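Local coordinates for protein glutathione S-transferase (Burkholderia glumae, PDB 4ISD) that binds glutathione and, as a homologue of the glutathione transferases, probably conjugates it through its thiol to electrophilic substrates, at residues Ile77-Asp82 with Ala92-Asp97. Residues are numbered along the deposited sequence; the frame is centred on the assembly and turned at random.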
# COMPACT_ATOMS: atom_id res chain seq x y z
N ILE A 77 -3.15 0.22 8.74
CA ILE A 77 -3.16 0.44 10.17
C ILE A 77 -2.68 1.86 10.53
O ILE A 77 -3.33 2.55 11.32
CB ILE A 77 -2.29 -0.61 10.90
CG1 ILE A 77 -2.90 -2.00 10.72
CG2 ILE A 77 -2.15 -0.25 12.39
CD1 ILE A 77 -2.07 -3.14 11.32
N ALA A 78 -1.56 2.29 9.94
CA ALA A 78 -1.05 3.64 10.20
C ALA A 78 -2.06 4.72 9.82
O ALA A 78 -2.25 5.68 10.58
CB ALA A 78 0.26 3.86 9.46
N GLU A 79 -2.72 4.55 8.67
CA GLU A 79 -3.70 5.52 8.17
C GLU A 79 -4.90 5.60 9.09
O GLU A 79 -5.50 6.66 9.29
CB GLU A 79 -4.18 5.09 6.79
CG GLU A 79 -3.10 5.03 5.73
CD GLU A 79 -2.86 6.37 5.09
OE1 GLU A 79 -3.62 7.33 5.38
OE2 GLU A 79 -1.91 6.47 4.29
N TYR A 80 -5.26 4.44 9.64
CA TYR A 80 -6.45 4.31 10.46
C TYR A 80 -6.23 4.84 11.87
O TYR A 80 -7.10 5.53 12.42
CB TYR A 80 -6.89 2.84 10.50
CG TYR A 80 -7.95 2.55 11.52
CD1 TYR A 80 -9.28 2.88 11.29
CD2 TYR A 80 -7.62 1.93 12.73
CE1 TYR A 80 -10.26 2.60 12.23
CE2 TYR A 80 -8.59 1.64 13.67
CZ TYR A 80 -9.91 1.99 13.42
OH TYR A 80 -10.87 1.72 14.35
N LEU A 81 -5.08 4.52 12.46
CA LEU A 81 -4.77 5.05 13.79
C LEU A 81 -4.61 6.57 13.72
O LEU A 81 -4.99 7.28 14.65
CB LEU A 81 -3.53 4.38 14.39
CG LEU A 81 -3.68 2.90 14.77
CD1 LEU A 81 -2.32 2.32 15.17
CD2 LEU A 81 -4.69 2.73 15.89
N ASP A 82 -4.10 7.07 12.60
CA ASP A 82 -3.99 8.50 12.38
C ASP A 82 -5.33 9.21 12.26
O ASP A 82 -5.42 10.41 12.49
CB ASP A 82 -3.15 8.78 11.13
CG ASP A 82 -2.04 9.79 11.39
OD1 ASP A 82 -1.40 9.71 12.46
OD2 ASP A 82 -1.82 10.66 10.52
N ALA A 92 0.94 12.82 15.22
CA ALA A 92 0.67 12.29 13.89
C ALA A 92 1.84 11.48 13.34
O ALA A 92 3.00 11.88 13.46
CB ALA A 92 0.33 13.41 12.92
N VAL A 93 1.52 10.36 12.70
CA VAL A 93 2.54 9.54 12.08
C VAL A 93 2.61 9.80 10.58
O VAL A 93 3.50 9.26 9.89
CB VAL A 93 2.28 8.06 12.34
CG1 VAL A 93 2.29 7.79 13.85
CG2 VAL A 93 0.95 7.62 11.69
N LEU A 94 1.68 10.61 10.08
CA LEU A 94 1.69 11.05 8.68
C LEU A 94 1.82 12.57 8.57
O LEU A 94 1.25 13.30 9.38
CB LEU A 94 0.41 10.60 7.97
CG LEU A 94 0.24 9.17 7.47
CD1 LEU A 94 -1.01 9.07 6.57
CD2 LEU A 94 1.50 8.65 6.73
N PRO A 95 2.58 13.04 7.57
CA PRO A 95 2.76 14.48 7.34
C PRO A 95 1.45 15.25 7.16
O PRO A 95 0.49 14.72 6.59
CB PRO A 95 3.59 14.53 6.04
CG PRO A 95 4.32 13.23 6.01
CD PRO A 95 3.39 12.22 6.65
N ALA A 96 1.43 16.48 7.67
CA ALA A 96 0.26 17.36 7.63
C ALA A 96 0.07 17.97 6.25
O ALA A 96 -1.04 18.23 5.83
CB ALA A 96 0.43 18.49 8.66
N ASP A 97 1.19 18.22 5.57
CA ASP A 97 1.15 18.82 4.25
C ASP A 97 0.61 17.83 3.22
O ASP A 97 1.10 16.70 3.10
CB ASP A 97 2.55 19.31 3.86
CG ASP A 97 2.59 19.89 2.46
OD1 ASP A 97 2.11 21.03 2.28
OD2 ASP A 97 3.12 19.20 1.56
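Asp82, near the C-terminal end of helix 74-84, directs its CB toward the loop 92-97, and its OD1 accepts the backbone N-H of Val93. The bond is nearly straight (N to OD1 3.0 Å, 174° at the hydrogen) and arrives on the syn side of the carboxylate, 28° out of its plane. OD1 also pairs with Lys31 of helix 19-31, so one oxygen serves both a loop amide and a neighbouring helix. The side chains of Asp82 and Val93 run antiparallel alongside each other, and Val93 CG2, flanked by its own backbone N and carbonyl carbon, lies against Asp82 OD1 and more loosely against Ala78, 4.4 Å from its CB. In the two-domain glutathione transferase fold, the Asp82-Val93 bond joins the last helix of the thioredoxin-like N-terminal domain to the linker leading into helix 98-113, the first helix of the all-helical domain. Leu94 spans the turn between Asp82 and Glu79: its CB sits 3.4 Å from Asp82 OD2, while its CD1 lies 3.4 Å from Glu79 OE1. The Glu79 chain, folded at its second torsion (-85°), lies nearly perpendicular to Leu94, and its OE2 forms a salt bridge with Arg105 of helix 98-113.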